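Local coordinates for binary enterotoxin of Clostridium perfringens component a (Clostridium perfringens, PDB 5WTZ), which transfers ADP-ribose from NAD+ to actin, as the probable enzymatic component of a binary enterotoxin, at residues 3-15 and 86-98. Sequence-based numbering, arbitrary orientation.
Sequences MLDDNRPMDFAKD and SMLTKPLYVYYYE
The guanidinium of Arg8 lies between Leu92 CD1 on one face and Lys90 CG on the opposite face, each 3.5 Å above its plane and offset toward the rim, while Pro91 O sits at its edge. Arginine suits this slot because its flat group takes aliphatic carbon on both faces and still donates round its rim: Arg8 NH1 reaches Pro91 O at 2.9 Å, nearly straight (167°), and Arg8 NH2 reaches Lys90 O at 2.8 Å from above that carbonyl's plane. NH1 also bonds Pro9 O, which helps fix the group's rotation. Lysine is long enough to lay methylenes on the guanidinium and curl Lys90 NZ back to Arg8 O (2.7 Å). In unbranched Met10, CG anti to the backbone N (chi1 -169°) carries SD to the edge of the Tyr93 ring, a Met-aromatic contact. Aspartate offers two acceptors: Asp11 OD1 accepts from Tyr95 OH at 2.5 Å on its syn lone pair and from Ala13 N, closing an Asx turn; OD2 is held by His159, whose ring stacks on Tyr93 and Tyr95. With Tyr93 N bonded to Met10 O (3.0 Å), the N-terminal segment docks along 92-98, an edge strand of the five-stranded mixed sheet in the N-terminal ADP-ribosyltransferase-like domain.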
ATOM      1  N   MET A   3      30.288  19.462  -3.461  1.00 58.28           N
ATOM      2  CA  MET A   3      31.244  19.482  -2.363  1.00 55.82           C
ATOM      3  C   MET A   3      30.501  19.210  -1.065  1.00 53.95           C
ATOM      4  O   MET A   3      30.929  18.405  -0.242  1.00 53.53           O
ATOM      5  CB  MET A   3      31.983  20.819  -2.274  1.00 59.00           C
ATOM      6  CG  MET A   3      32.734  21.003  -0.953  1.00 61.16           C
ATOM      7  SD  MET A   3      33.664  22.549  -0.797  1.00 78.25           S
ATOM      8  CE  MET A   3      34.960  22.290  -2.010  1.00 64.09           C
ATOM      9  N   LEU A   4      29.369  19.869  -0.873  1.00 52.86           N
ATOM     10  CA  LEU A   4      28.646  19.596   0.353  1.00 59.04           C
ATOM     11  C   LEU A   4      27.745  18.375   0.230  1.00 49.13           C
ATOM     12  O   LEU A   4      27.367  17.806   1.242  1.00 47.99           O
ATOM     13  CB  LEU A   4      27.859  20.811   0.819  1.00 58.49           C
ATOM     14  CG  LEU A   4      28.890  21.646   1.604  1.00 64.19           C
ATOM     15  CD1 LEU A   4      29.773  22.542   0.704  1.00 65.19           C
ATOM     16  CD2 LEU A   4      28.304  22.382   2.816  1.00 64.36           C
ATOM     17  N   ASP A   5      27.426  17.947  -0.989  1.00 56.92           N
ATOM     18  CA  ASP A   5      26.770  16.647  -1.159  1.00 52.19           C
ATOM     19  C   ASP A   5      27.717  15.514  -0.756  1.00 55.15           C
ATOM     20  O   ASP A   5      27.304  14.550  -0.114  1.00 50.55           O
ATOM     21  CB  ASP A   5      26.297  16.436  -2.599  1.00 56.86           C
ATOM     22  CG  ASP A   5      25.008  17.163  -2.905  1.00 60.38           C
ATOM     23  OD1 ASP A   5      24.313  17.575  -1.956  1.00 60.35           O
ATOM     24  OD2 ASP A   5      24.679  17.309  -4.101  1.00 67.07           O
ATOM     25  N   ASP A   6      28.988  15.644  -1.129  1.00 55.01           N
ATOM     26  CA  ASP A   6      29.992  14.631  -0.815  1.00 53.55           C
ATOM     27  C   ASP A   6      30.394  14.637   0.656  1.00 49.85           C
ATOM     28  O   ASP A   6      30.678  13.587   1.231  1.00 57.57           O
ATOM     29  CB  ASP A   6      31.237  14.826  -1.687  1.00 62.72           C
ATOM     30  CG  ASP A   6      31.005  14.438  -3.135  1.00 66.26           C
ATOM     31  OD1 ASP A   6      30.086  13.635  -3.393  1.00 64.54           O
ATOM     32  OD2 ASP A   6      31.747  14.927  -4.015  1.00 70.33           O
ATOM     33  N   ASN A   7      30.404  15.817   1.271  1.00 50.37           N
ATOM     34  CA  ASN A   7      30.899  15.949   2.638  1.00 50.62           C
ATOM     35  C   ASN A   7      29.803  15.922   3.714  1.00 48.77           C
ATOM     36  O   ASN A   7      30.094  15.953   4.913  1.00 48.85           O
ATOM     37  CB  ASN A   7      31.715  17.238   2.769  1.00 63.46           C
ATOM     38  CG  ASN A   7      32.984  17.219   1.922  1.00 58.07           C
ATOM     39  OD1 ASN A   7      33.455  16.156   1.503  1.00 57.01           O
ATOM     40  ND2 ASN A   7      33.543  18.397   1.671  1.00 56.32           N
ATOM     41  N   ARG A   8      28.544  15.859   3.297  1.00 47.19           N
ATOM     42  CA  ARG A   8      27.452  15.843   4.267  1.00 46.89           C
ATOM     43  C   ARG A   8      27.411  14.510   5.008  1.00 48.67           C
ATOM     44  O   ARG A   8      27.807  13.478   4.461  1.00 44.34           O
ATOM     45  CB  ARG A   8      26.105  16.112   3.589  1.00 44.12           C
ATOM     46  CG  ARG A   8      25.524  14.941   2.811  1.00 42.89           C
ATOM     47  CD  ARG A   8      24.010  15.006   2.834  1.00 41.07           C
ATOM     48  NE  ARG A   8      23.403  14.159   1.818  1.00 40.21           N
ATOM     49  CZ  ARG A   8      23.034  12.898   2.025  1.00 40.07           C
ATOM     50  NH1 ARG A   8      23.224  12.330   3.211  1.00 38.33           N
ATOM     51  NH2 ARG A   8      22.480  12.204   1.043  1.00 40.31           N
ATOM     52  N   PRO A   9      26.951  14.529   6.268  1.00 45.07           N
ATOM     53  CA  PRO A   9      26.748  13.272   6.994  1.00 46.26           C
ATOM     54  C   PRO A   9      25.608  12.457   6.403  1.00 44.30           C
ATOM     55  O   PRO A   9      24.882  12.934   5.531  1.00 39.98           O
ATOM     56  CB  PRO A   9      26.403  13.735   8.411  1.00 41.85           C
ATOM     57  CG  PRO A   9      25.818  15.101   8.220  1.00 41.98           C
ATOM     58  CD  PRO A   9      26.619  15.701   7.097  1.00 43.59           C
ATOM     59  N   MET A  10      25.459  11.227   6.877  1.00 39.41           N
ATOM     60  CA  MET A  10      24.337  10.396   6.489  1.00 37.63           C
ATOM     61  C   MET A  10      23.088  10.894   7.212  1.00 36.51           C
ATOM     62  O   MET A  10      21.986  10.916   6.650  1.00 35.01           O
ATOM     63  CB  MET A  10      24.632   8.934   6.823  1.00 38.33           C
ATOM     64  CG  MET A  10      23.661   7.938   6.245  1.00 47.61           C
ATOM     65  SD  MET A  10      24.143   6.241   6.647  1.00 58.67           S
ATOM     66  CE  MET A  10      25.513   6.007   5.517  1.00 54.41           C
ATOM     67  N   ASP A  11      23.295  11.314   8.460  1.00 39.58           N
ATOM     68  CA  ASP A  11      22.234  11.757   9.365  1.00 38.08           C
ATOM     69  C   ASP A  11      22.563  13.139   9.950  1.00 41.45           C
ATOM     70  O   ASP A  11      23.478  13.265  10.766  1.00 41.62           O
ATOM     71  CB  ASP A  11      22.055  10.725  10.483  1.00 34.40           C
ATOM     72  CG  ASP A  11      20.754  10.885  11.248  1.00 39.14           C
ATOM     73  OD1 ASP A  11      20.141  11.977  11.209  1.00 39.75           O
ATOM     74  OD2 ASP A  11      20.340   9.900  11.900  1.00 33.21           O
ATOM     75  N   PHE A  12      21.822  14.168   9.532  1.00 45.14           N
ATOM     76  CA  PHE A  12      22.042  15.539  10.017  1.00 48.27           C
ATOM     77  C   PHE A  12      21.679  15.679  11.491  1.00 42.77           C
ATOM     78  O   PHE A  12      22.062  16.653  12.139  1.00 46.25           O
ATOM     79  CB  PHE A  12      21.243  16.555   9.189  1.00 40.65           C
ATOM     80  CG  PHE A  12      21.889  16.903   7.883  1.00 41.54           C
ATOM     81  CD1 PHE A  12      23.081  17.602   7.852  1.00 46.32           C
ATOM     82  CD2 PHE A  12      21.316  16.510   6.686  1.00 41.16           C
ATOM     83  CE1 PHE A  12      23.687  17.914   6.647  1.00 46.81           C
ATOM     84  CE2 PHE A  12      21.914  16.816   5.480  1.00 42.43           C
ATOM     85  CZ  PHE A  12      23.100  17.521   5.458  1.00 42.08           C
ATOM     86  N   ALA A  13      20.948  14.691  12.000  1.00 42.25           N
ATOM     87  CA  ALA A  13      20.592  14.589  13.410  1.00 39.06           C
ATOM     88  C   ALA A  13      19.953  15.880  13.934  1.00 43.47           C
ATOM     89  O   ALA A  13      18.734  15.977  14.017  1.00 39.66           O
ATOM     90  CB  ALA A  13      21.812  14.221  14.230  1.00 36.59           C
ATOM     91  N   LYS A  14      20.774  16.870  14.271  1.00 49.25           N
ATOM     92  CA  LYS A  14      20.264  18.136  14.804  1.00 48.16           C
ATOM     93  C   LYS A  14      20.951  19.346  14.171  1.00 47.55           C
ATOM     94  O   LYS A  14      20.622  20.503  14.469  1.00 41.61           O
ATOM     95  CB  LYS A  14      20.427  18.165  16.320  1.00 48.08           C
ATOM     96  CG  LYS A  14      19.663  17.055  17.020  1.00 41.21           C
ATOM     97  CD  LYS A  14      19.637  17.264  18.519  1.00 46.82           C
ATOM     98  CE  LYS A  14      18.587  16.384  19.178  1.00 50.46           C
ATOM     99  NZ  LYS A  14      18.683  16.457  20.662  1.00 57.75           N
ATOM    100  N   ASP A  15      21.894  19.061  13.281  1.00 44.26           N
ATOM    101  CA  ASP A  15      22.610  20.089  12.541  1.00 45.22           C
ATOM    102  C   ASP A  15      21.745  20.652  11.456  1.00 44.30           C
ATOM    103  O   ASP A  15      21.903  20.318  10.280  1.00 48.15           O
ATOM    104  CB  ASP A  15      23.883  19.547  11.895  1.00 42.38           C
ATOM    105  CG  ASP A  15      24.755  20.654  11.308  1.00 44.34           C
ATOM    106  OD1 ASP A  15      24.278  21.806  11.140  1.00 44.66           O
ATOM    107  OD2 ASP A  15      25.926  20.365  10.999  1.00 45.63           O
ATOM    108  N   SER A  86      16.430  15.158  -8.492  1.00 41.24           N
ATOM    109  CA  SER A  86      17.098  15.455  -7.232  1.00 38.85           C
ATOM    110  C   SER A  86      17.306  14.174  -6.426  1.00 45.86           C
ATOM    111  O   SER A  86      16.826  14.051  -5.300  1.00 41.00           O
ATOM    112  CB  SER A  86      16.282  16.471  -6.422  1.00 37.01           C
ATOM    113  OG  SER A  86      17.026  16.952  -5.316  1.00 37.89           O
ATOM    114  N   MET A  87      18.030  13.222  -7.009  1.00 44.21           N
ATOM    115  CA  MET A  87      18.278  11.943  -6.351  1.00 42.15           C
ATOM    116  C   MET A  87      19.429  12.016  -5.348  1.00 39.58           C
ATOM    117  O   MET A  87      20.431  12.686  -5.586  1.00 39.71           O
ATOM    118  CB  MET A  87      18.566  10.869  -7.398  1.00 41.35           C
ATOM    119  CG  MET A  87      17.409  10.620  -8.339  1.00 39.48           C
ATOM    120  SD  MET A  87      17.787   9.352  -9.556  1.00 57.74           S
ATOM    121  CE  MET A  87      16.140   9.012 -10.181  1.00 61.71           C
ATOM    122  N   LEU A  88      19.277  11.321  -4.225  1.00 33.77           N
ATOM    123  CA  LEU A  88      20.325  11.274  -3.207  1.00 37.63           C
ATOM    124  C   LEU A  88      21.594  10.620  -3.747  1.00 38.86           C
ATOM    125  O   LEU A  88      21.526   9.599  -4.429  1.00 34.54           O
ATOM    126  CB  LEU A  88      19.842  10.514  -1.972  1.00 33.63           C
ATOM    127  CG  LEU A  88      18.619  11.049  -1.221  1.00 31.86           C
ATOM    128  CD1 LEU A  88      18.386  10.180  -0.009  1.00 25.17           C
ATOM    129  CD2 LEU A  88      18.818  12.507  -0.821  1.00 30.45           C
ATOM    130  N   THR A  89      22.748  11.217  -3.448  1.00 45.23           N
ATOM    131  CA  THR A  89      24.032  10.665  -3.881  1.00 46.05           C
ATOM    132  C   THR A  89      24.454   9.524  -2.960  1.00 44.04           C
ATOM    133  O   THR A  89      25.239   8.654  -3.332  1.00 41.14           O
ATOM    134  CB  THR A  89      25.128  11.739  -3.892  1.00 40.58           C
ATOM    135  OG1 THR A  89      25.262  12.291  -2.576  1.00 41.49           O
ATOM    136  CG2 THR A  89      24.779  12.852  -4.869  1.00 36.59           C
ATOM    137  N   LYS A  90      23.911   9.545  -1.750  1.00 41.64           N
ATOM    138  CA  LYS A  90      24.227   8.574  -0.719  1.00 39.86           C
ATOM    139  C   LYS A  90      23.060   8.600   0.265  1.00 39.25           C
ATOM    140  O   LYS A  90      22.252   9.534   0.221  1.00 32.98           O
ATOM    141  CB  LYS A  90      25.553   8.915  -0.033  1.00 40.05           C
ATOM    142  CG  LYS A  90      25.533  10.211   0.756  1.00 41.68           C
ATOM    143  CD  LYS A  90      26.877  10.913   0.676  1.00 50.19           C
ATOM    144  CE  LYS A  90      27.097  11.854   1.851  1.00 49.89           C
ATOM    145  NZ  LYS A  90      27.591  11.121   3.062  1.00 49.74           N
ATOM    146  N   PRO A  91      22.955   7.586   1.145  1.00 34.10           N
ATOM    147  CA  PRO A  91      21.830   7.549   2.085  1.00 32.50           C
ATOM    148  C   PRO A  91      21.604   8.827   2.899  1.00 37.00           C
ATOM    149  O   PRO A  91      22.554   9.540   3.253  1.00 36.20           O
ATOM    150  CB  PRO A  91      22.205   6.395   3.008  1.00 27.06           C
ATOM    151  CG  PRO A  91      22.920   5.464   2.109  1.00 29.17           C
ATOM    152  CD  PRO A  91      23.763   6.357   1.238  1.00 35.19           C
ATOM    153  N   LEU A  92      20.333   9.097   3.185  1.00 31.85           N
ATOM    154  CA  LEU A  92      19.929  10.233   4.005  1.00 32.64           C
ATOM    155  C   LEU A  92      18.865   9.796   5.008  1.00 28.50           C
ATOM    156  O   LEU A  92      17.822   9.273   4.619  1.00 28.52           O
ATOM    157  CB  LEU A  92      19.385  11.370   3.134  1.00 31.41           C
ATOM    158  CG  LEU A  92      18.901  12.628   3.872  1.00 29.27           C
ATOM    159  CD1 LEU A  92      20.088  13.439   4.328  1.00 36.64           C
ATOM    160  CD2 LEU A  92      17.963  13.474   3.011  1.00 26.77           C
ATOM    161  N   TYR A  93      19.117  10.009   6.295  1.00 26.64           N
ATOM    162  CA  TYR A  93      18.068   9.811   7.290  1.00 24.74           C
ATOM    163  C   TYR A  93      17.171  11.048   7.387  1.00 28.36           C
ATOM    164  O   TYR A  93      17.646  12.192   7.374  1.00 28.09           O
ATOM    165  CB  TYR A  93      18.663   9.481   8.657  1.00 24.74           C
ATOM    166  CG  TYR A  93      19.385   8.165   8.751  1.00 29.72           C
ATOM    167  CD1 TYR A  93      20.727   8.064   8.411  1.00 32.90           C
ATOM    168  CD2 TYR A  93      18.737   7.019   9.207  1.00 27.87           C
ATOM    169  CE1 TYR A  93      21.393   6.867   8.509  1.00 38.29           C
ATOM    170  CE2 TYR A  93      19.405   5.817   9.311  1.00 28.88           C
ATOM    171  CZ  TYR A  93      20.737   5.751   8.956  1.00 35.05           C
ATOM    172  OH  TYR A  93      21.427   4.569   9.044  1.00 34.98           O
ATOM    173  N   VAL A  94      15.866  10.819   7.473  1.00 27.59           N
ATOM    174  CA  VAL A  94      14.911  11.905   7.590  1.00 25.29           C
ATOM    175  C   VAL A  94      13.966  11.638   8.748  1.00 28.34           C
ATOM    176  O   VAL A  94      13.939  10.521   9.276  1.00 26.27           O
ATOM    177  CB  VAL A  94      14.120  12.112   6.289  1.00 26.07           C
ATOM    178  CG1 VAL A  94      15.049  12.636   5.198  1.00 26.82           C
ATOM    179  CG2 VAL A  94      13.426  10.822   5.857  1.00 24.18           C
ATOM    180  N   TYR A  95      13.209  12.666   9.134  1.00 26.78           N
ATOM    181  CA  TYR A  95      12.395  12.657  10.352  1.00 24.35           C
ATOM    182  C   TYR A  95      10.965  13.117  10.104  1.00 24.21           C
ATOM    183  O   TYR A  95      10.719  14.008   9.284  1.00 24.70           O
ATOM    184  CB  TYR A  95      13.039  13.551  11.423  1.00 29.91           C
ATOM    185  CG  TYR A  95      14.429  13.110  11.816  1.00 29.45           C
ATOM    186  CD1 TYR A  95      15.534  13.481  11.061  1.00 27.91           C
ATOM    187  CD2 TYR A  95      14.635  12.312  12.930  1.00 24.05           C
ATOM    188  CE1 TYR A  95      16.805  13.076  11.408  1.00 27.61           C
ATOM    189  CE2 TYR A  95      15.914  11.912  13.293  1.00 24.93           C
ATOM    190  CZ  TYR A  95      16.992  12.288  12.523  1.00 26.30           C
ATOM    191  OH  TYR A  95      18.269  11.883  12.864  1.00 31.88           O
ATOM    192  N   TYR A  96      10.016  12.498  10.801  1.00 25.33           N
ATOM    193  CA  TYR A  96       8.661  13.036  10.894  1.00 28.40           C
ATOM    194  C   TYR A  96       7.887  12.355  12.008  1.00 20.32           C
ATOM    195  O   TYR A  96       8.028  11.146  12.233  1.00 20.51           O
ATOM    196  CB  TYR A  96       7.897  12.903   9.570  1.00 26.49           C
ATOM    197  CG  TYR A  96       7.720  11.489   9.060  1.00 19.52           C
ATOM    198  CD1 TYR A  96       8.718  10.860   8.331  1.00 20.32           C
ATOM    199  CD2 TYR A  96       6.537  10.798   9.275  1.00 19.52           C
ATOM    200  CE1 TYR A  96       8.550   9.556   7.846  1.00 18.78           C
ATOM    201  CE2 TYR A  96       6.364   9.514   8.802  1.00 22.74           C
ATOM    202  CZ  TYR A  96       7.361   8.899   8.091  1.00 20.87           C
ATOM    203  OH  TYR A  96       7.159   7.623   7.625  1.00 20.17           O
ATOM    204  N   TYR A  97       7.104  13.156  12.716  1.00 23.38           N
ATOM    205  CA  TYR A  97       6.141  12.651  13.682  1.00 24.90           C
ATOM    206  C   TYR A  97       5.024  11.961  12.927  1.00 22.59           C
ATOM    207  O   TYR A  97       4.667  12.389  11.824  1.00 24.25           O
ATOM    208  CB  TYR A  97       5.579  13.775  14.531  1.00 21.73           C
ATOM    209  CG  TYR A  97       6.491  14.295  15.622  1.00 23.86           C
ATOM    210  CD1 TYR A  97       6.875  13.487  16.687  1.00 22.38           C
ATOM    211  CD2 TYR A  97       6.945  15.594  15.591  1.00 28.05           C
ATOM    212  CE1 TYR A  97       7.693  13.984  17.704  1.00 23.33           C
ATOM    213  CE2 TYR A  97       7.755  16.097  16.604  1.00 31.62           C
ATOM    214  CZ  TYR A  97       8.129  15.283  17.649  1.00 35.35           C
ATOM    215  OH  TYR A  97       8.943  15.773  18.649  1.00 40.93           O
ATOM    216  N   GLU A  98       4.474  10.899  13.507  1.00 23.61           N
ATOM    217  CA  GLU A  98       3.473  10.094  12.810  1.00 21.40           C
ATOM    218  C   GLU A  98       2.320   9.622  13.717  1.00 25.53           C
ATOM    219  O   GLU A  98       2.492   9.450  14.929  1.00 22.62           O
ATOM    220  CB  GLU A  98       4.150   8.896  12.145  1.00 18.57           C
ATOM    221  CG  GLU A  98       3.205   8.024  11.296  1.00 20.24           C
ATOM    222  CD  GLU A  98       2.497   8.813  10.186  1.00 24.94           C
ATOM    223  OE1 GLU A  98       1.580   9.627  10.479  1.00 21.45           O
ATOM    224  OE2 GLU A  98       2.869   8.611   9.009  1.00 27.39           O
TER
HETATM  225  O   HOH W   1      23.290  14.023  -1.104  1.00 30.96           O
HETATM  226  O   HOH W   2      19.373  14.289   7.309  1.00 28.77           O